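PDB 7N67: FdtA domain-containing protein from Helicobacter canadensis MIT 98-5491, which is a sugar 3,4-ketoisomerase of the cupin fold that binds dTDP and probably acts on a dTDP-linked keto sugar in the biosynthesis of an unusual formylated sugar. Local coordinates for residues E48-E52 with L76-L80; I89-D93 with I111-W116. One frame throughout, in Å; residues are numbered along the deposited sequence.

Interaction 1. Residues E48-E52 with L76-L80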
loop_
_atom_site.group_PDB
_atom_site.type_symbol
_atom_site.label_atom_id
_atom_site.label_comp_id
_atom_site.label_asym_id
_atom_site.label_seq_id
_atom_site.Cartn_x
_atom_site.Cartn_y
_atom_site.Cartn_z
ATOM N N GLU B 48 -15.975 -14.806 -15.089
ATOM C CA GLU B 48 -15.442 -13.418 -15.160
ATOM C C GLU B 48 -14.132 -13.437 -15.950
ATOM O O GLU B 48 -13.833 -12.413 -16.570
ATOM C CB GLU B 48 -15.236 -12.801 -13.781
ATOM C CG GLU B 48 -16.526 -12.660 -12.998
ATOM C CD GLU B 48 -16.943 -13.909 -12.247
ATOM O OE1 GLU B 48 -16.153 -14.890 -12.224
ATOM O OE2 GLU B 48 -18.057 -13.902 -11.694
ATOM N N ILE B 49 -13.401 -14.558 -15.911
ATOM C CA ILE B 49 -12.151 -14.811 -16.685
ATOM C C ILE B 49 -12.524 -15.704 -17.855
ATOM O O ILE B 49 -12.936 -16.838 -17.633
ATOM C CB ILE B 49 -11.087 -15.520 -15.825
ATOM C CG1 ILE B 49 -10.856 -14.815 -14.488
ATOM C CG2 ILE B 49 -9.794 -15.693 -16.609
ATOM C CD1 ILE B 49 -10.540 -13.351 -14.622
ATOM N N PRO B 50 -12.360 -15.252 -19.116
ATOM C CA PRO B 50 -12.791 -16.034 -20.277
ATOM C C PRO B 50 -11.710 -17.012 -20.770
ATOM O O PRO B 50 -11.479 -17.102 -21.955
ATOM C CB PRO B 50 -13.109 -14.916 -21.276
ATOM C CG PRO B 50 -12.001 -13.911 -21.013
ATOM C CD PRO B 50 -11.818 -13.942 -19.502
ATOM N N PHE B 51 -11.073 -17.712 -19.837
ATOM C CA PHE B 51 -10.167 -18.856 -20.090
ATOM C C PHE B 51 -9.978 -19.606 -18.769
ATOM O O PHE B 51 -10.561 -19.186 -17.748
ATOM C CB PHE B 51 -8.847 -18.382 -20.693
ATOM C CG PHE B 51 -8.142 -17.305 -19.911
ATOM C CD1 PHE B 51 -7.467 -17.599 -18.737
ATOM C CD2 PHE B 51 -8.113 -15.991 -20.374
ATOM C CE1 PHE B 51 -6.793 -16.605 -18.038
ATOM C CE2 PHE B 51 -7.444 -15.000 -19.669
ATOM C CZ PHE B 51 -6.782 -15.309 -18.504
ATOM N N GLU B 52 -9.218 -20.697 -18.792
ATOM C CA GLU B 52 -8.931 -21.499 -17.584
ATOM C C GLU B 52 -7.588 -21.070 -17.019
ATOM O O GLU B 52 -6.569 -21.271 -17.728
ATOM C CB GLU B 52 -8.892 -22.988 -17.911
ATOM C CG GLU B 52 -10.259 -23.557 -18.202
ATOM C CD GLU B 52 -10.245 -25.061 -18.361
ATOM O OE1 GLU B 52 -11.281 -25.663 -18.084
ATOM O OE2 GLU B 52 -9.188 -25.623 -18.734
ATOM N N LEU B 76 -0.766 -17.161 -25.548
ATOM C CA LEU B 76 -1.064 -16.822 -24.133
ATOM C C LEU B 76 -2.069 -15.667 -24.062
ATOM O O LEU B 76 -1.773 -14.595 -24.618
ATOM C CB LEU B 76 0.233 -16.461 -23.400
ATOM C CG LEU B 76 0.081 -16.309 -21.886
ATOM C CD1 LEU B 76 -0.272 -17.646 -21.241
ATOM C CD2 LEU B 76 1.352 -15.738 -21.272
ATOM N N GLU B 77 -3.218 -15.894 -23.407
ATOM C CA GLU B 77 -4.192 -14.828 -23.050
ATOM C C GLU B 77 -3.952 -14.512 -21.574
ATOM O O GLU B 77 -3.554 -15.433 -20.845
ATOM C CB GLU B 77 -5.622 -15.259 -23.374
ATOM C CG GLU B 77 -5.874 -15.497 -24.850
ATOM C CD GLU B 77 -7.330 -15.712 -25.237
ATOM O OE1 GLU B 77 -7.678 -15.409 -26.386
ATOM O OE2 GLU B 77 -8.117 -16.190 -24.405
ATOM N N GLN B 78 -4.069 -13.246 -21.169
ATOM C CA GLN B 78 -3.823 -12.806 -19.768
ATOM C C GLN B 78 -4.966 -11.891 -19.324
ATOM O O GLN B 78 -5.607 -11.281 -20.202
ATOM C CB GLN B 78 -2.483 -12.082 -19.647
ATOM C CG GLN B 78 -1.264 -12.984 -19.805
ATOM C CD GLN B 78 -0.003 -12.222 -19.474
ATOM O OE1 GLN B 78 0.008 -11.000 -19.464
ATOM N NE2 GLN B 78 1.073 -12.925 -19.178
ATOM N N VAL B 79 -5.210 -11.811 -18.009
ATOM C CA VAL B 79 -6.037 -10.739 -17.378
ATOM C C VAL B 79 -5.196 -10.034 -16.305
ATOM O O VAL B 79 -4.723 -10.717 -15.388
ATOM C CB VAL B 79 -7.347 -11.300 -16.805
ATOM C CG1 VAL B 79 -8.015 -10.323 -15.849
ATOM C CG2 VAL B 79 -8.304 -11.690 -17.908
ATOM N N LEU B 80 -5.054 -8.711 -16.424
ATOM C CA LEU B 80 -4.210 -7.854 -15.545
ATOM C C LEU B 80 -5.107 -7.152 -14.531
ATOM O O LEU B 80 -6.172 -6.666 -14.927
ATOM C CB LEU B 80 -3.473 -6.817 -16.398
ATOM C CG LEU B 80 -2.121 -7.251 -16.943
ATOM C CD1 LEU B 80 -2.265 -8.439 -17.870
ATOM C CD2 LEU B 80 -1.438 -6.087 -17.639
HETATM O O HOH W 1 -10.665 -15.446 -24.453
#

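Interaction 2. Residues I89-D93 with I111-W116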
loop_
_atom_site.group_PDB
_atom_site.type_symbol
_atom_site.label_atom_id
_atom_site.label_comp_id
_atom_site.label_asym_id
_atom_site.label_seq_id
_atom_site.Cartn_x
_atom_site.Cartn_y
_atom_site.Cartn_z
ATOM N N ILE B 89 -0.608 0.625 -18.679
ATOM C CA ILE B 89 -0.464 -0.491 -19.663
ATOM C C ILE B 89 -0.440 0.117 -21.060
ATOM O O ILE B 89 -1.375 0.856 -21.372
ATOM C CB ILE B 89 -1.576 -1.551 -19.550
ATOM C CG1 ILE B 89 -1.866 -1.965 -18.104
ATOM C CG2 ILE B 89 -1.222 -2.748 -20.419
ATOM C CD1 ILE B 89 -0.654 -2.414 -17.343
ATOM N N VAL B 90 0.593 -0.197 -21.846
ATOM C CA VAL B 90 0.730 0.245 -23.266
ATOM C C VAL B 90 0.681 -0.996 -24.159
ATOM O O VAL B 90 1.555 -1.876 -24.030
ATOM C CB VAL B 90 2.012 1.063 -23.525
ATOM C CG1 VAL B 90 1.988 1.692 -24.910
ATOM C CG2 VAL B 90 2.239 2.129 -22.465
ATOM N N LEU B 91 -0.300 -1.002 -25.058
ATOM C CA LEU B 91 -0.731 -2.136 -25.904
ATOM C C LEU B 91 -0.472 -1.783 -27.369
ATOM O O LEU B 91 -0.813 -0.662 -27.807
ATOM C CB LEU B 91 -2.226 -2.375 -25.685
ATOM C CG LEU B 91 -2.628 -2.886 -24.306
ATOM C CD1 LEU B 91 -4.103 -3.266 -24.309
ATOM C CD2 LEU B 91 -1.752 -4.065 -23.874
ATOM N N ASN B 92 0.083 -2.726 -28.110
ATOM C CA ASN B 92 0.451 -2.490 -29.518
ATOM C C ASN B 92 0.275 -3.815 -30.242
ATOM O O ASN B 92 0.872 -4.797 -29.780
ATOM C CB ASN B 92 1.865 -1.917 -29.620
ATOM C CG ASN B 92 2.193 -1.505 -31.038
ATOM O OD1 ASN B 92 2.329 -2.354 -31.921
ATOM N ND2 ASN B 92 2.272 -0.205 -31.262
ATOM N N ASP B 93 -0.529 -3.831 -31.304
ATOM C CA ASP B 93 -0.722 -5.028 -32.151
ATOM C C ASP B 93 -0.077 -4.764 -33.515
ATOM O O ASP B 93 -0.442 -5.437 -34.472
ATOM C CB ASP B 93 -2.199 -5.413 -32.207
ATOM C CG ASP B 93 -3.065 -4.415 -32.937
ATOM O OD1 ASP B 93 -4.281 -4.638 -32.964
ATOM O OD2 ASP B 93 -2.509 -3.426 -33.476
ATOM N N ILE B 111 -6.010 -9.103 -22.135
ATOM C CA ILE B 111 -5.051 -8.921 -23.253
ATOM C C ILE B 111 -5.010 -10.234 -24.037
ATOM O O ILE B 111 -4.482 -11.225 -23.506
ATOM C CB ILE B 111 -3.669 -8.526 -22.708
ATOM C CG1 ILE B 111 -3.744 -7.213 -21.926
ATOM C CG2 ILE B 111 -2.646 -8.480 -23.838
ATOM C CD1 ILE B 111 -2.470 -6.845 -21.223
ATOM N N GLY B 112 -5.532 -10.223 -25.262
ATOM C CA GLY B 112 -5.597 -11.408 -26.134
ATOM C C GLY B 112 -4.271 -11.733 -26.805
ATOM O O GLY B 112 -3.194 -11.399 -26.266
ATOM N N LYS B 113 -4.370 -12.380 -27.965
ATOM C CA LYS B 113 -3.247 -13.022 -28.690
ATOM C C LYS B 113 -2.522 -11.992 -29.552
ATOM O O LYS B 113 -3.152 -10.985 -29.954
ATOM C CB LYS B 113 -3.795 -14.141 -29.578
ATOM C CG LYS B 113 -4.358 -15.337 -28.831
ATOM C CD LYS B 113 -4.815 -16.470 -29.725
ATOM C CE LYS B 113 -5.133 -17.701 -28.902
ATOM N NZ LYS B 113 -5.813 -18.747 -29.696
ATOM N N ASN B 114 -1.255 -12.258 -29.867
ATOM C CA ASN B 114 -0.489 -11.421 -30.817
ATOM C C ASN B 114 -0.607 -9.962 -30.359
ATOM O O ASN B 114 -0.913 -9.102 -31.209
ATOM C CB ASN B 114 -1.000 -11.604 -32.255
ATOM C CG ASN B 114 -1.022 -13.050 -32.705
ATOM O OD1 ASN B 114 -2.021 -13.516 -33.247
ATOM N ND2 ASN B 114 0.061 -13.770 -32.481
ATOM N N MET B 115 -0.421 -9.715 -29.054
ATOM C CA MET B 115 -0.439 -8.363 -28.436
ATOM C C MET B 115 0.901 -8.102 -27.747
ATOM O O MET B 115 1.234 -8.824 -26.799
ATOM C CB MET B 115 -1.561 -8.245 -27.402
ATOM C CG MET B 115 -2.940 -8.038 -28.006
ATOM S SD MET B 115 -3.211 -6.359 -28.624
ATOM C CE MET B 115 -3.160 -5.420 -27.103
ATOM N N TRP B 116 1.655 -7.124 -28.234
ATOM C CA TRP B 116 2.815 -6.538 -27.522
ATOM C C TRP B 116 2.269 -5.676 -26.393
ATOM O O TRP B 116 1.232 -4.994 -26.620
ATOM C CB TRP B 116 3.668 -5.711 -28.486
ATOM C CG TRP B 116 4.892 -5.106 -27.873
ATOM C CD1 TRP B 116 4.990 -3.873 -27.304
ATOM C CD2 TRP B 116 6.201 -5.696 -27.790
ATOM N NE1 TRP B 116 6.266 -3.661 -26.854
ATOM C CE2 TRP B 116 7.032 -4.765 -27.137
ATOM C CE3 TRP B 116 6.746 -6.920 -28.179
ATOM C CZ2 TRP B 116 8.386 -5.001 -26.914
ATOM C CZ3 TRP B 116 8.082 -7.162 -27.944
ATOM C CH2 TRP B 116 8.887 -6.218 -27.310
#

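Interaction 1. Residues E48-E52 with L76-L80
In the cupin fold of this enzyme, the loop that carries I49, P50 and F51 from strand 38-44 to strand 55-60 lies over E77 and V79, where strand 78-84 begins. P50 is the centre of an inverse gamma turn, which brings F51 round toward the strand. With CG set between the backbone N and the carbonyl carbon (chi1 53°), the F51 ring reaches in so that V79 N lies at its edge, in plane, and E77 O over one face. Its CE2 atom meets V79 CG2 at 3.8 Å in an oblique approach, while CD2 rests on E77 CB at 4.0 Å. The other methyl of V79, CG1, takes I49 CD1 at 4.1 Å. Alongside the ring the extended E77 side chain slides past F51 in the opposite direction, the carboxylate and ring planes 58° apart. A water joins the E77 carboxylate to the loop, donating to E77 OE2 at 2.7 Å and to P50 O at 3.1 Å. F110 of the neighbouring strand 107-111 also touches P50, F51 and E77. With no direct hydrogen bond across it, the fit of loop to strand rests on the shapes of F51, I49 and V79, and the water-linked P50 O and E77 OE2 supply the polar tie.

Interaction 2. Residues I89-D93 with I111-W116
M115 lies against L91 and D93 where the loop after strand 107-111 approaches strand 87-92. Its CB starts off beside the strand, with CG anti to the carbonyl carbon (chi1 -78°), and the chain then bends at both chi2 and chi3. These bends bring SD to D93 CB at 3.8 Å and carry the terminal methyl across the L91 side chain. There CE meets L91 CB at 3.5 Å and lies within 3.8 Å of L91 CG, CD1 and CD2, so one methyl touches all four carbons of the leucine side chain. On from M115, L91 CD2 reaches I111 CD1 at 3.9 Å, and I89 CG2 adds a looser touch on the same isoleucine methyl.

The backbones meet at N92 and W116, an antiparallel hydrogen-bonded pair. N92 N donates to W116 O at 2.9 Å with an angle of 157° at the hydrogen, whereas the return bond from W116 N to N92 O is more bent, at 131°. W116 O also receives a CA-H...O contact from L91. On the face of the sheet shared by N92 and W116, the two CB atoms are neighbours, but the polar ends look elsewhere: the N92 amide bonds to G94, R95, D97 and Y145, and the indole NE1 to E118. Y145 meets the W116 ring edge-to-face, and the W116 side chain lies about 5 Å from that of the dTDP-binding residue H71 and about 6 Å from that of R143. D93 forms a salt bridge with R95. The hydrogen bonds across this contact are both backbone bonds, and they set the register of the two chains; the side chains of M115, L91, I89 and I111 meet by apolar packing beside them.

In the fold
Interaction 1 closes before interaction 2 opens along the chain, and their centres lie 13 Å apart. Strand 78-84, part of the six-stranded sheet, leads straight into strand 87-92 of the five-stranded one, so the pair of contacts spans both sheets of the cupin fold. They join directly: Q78 and I111 share a probable backbone hydrogen bond, with Q78 O 2.9 Å from I111 N, and L80 packs on I111 and I89 in the interior. Both lie near the nucleotide site, interaction 1 more closely. The Q78 side chain is about 6 Å from bound thymidine diphosphate, and that of W116 about 5 Å from the side chain of H71, one of the residues that bind it.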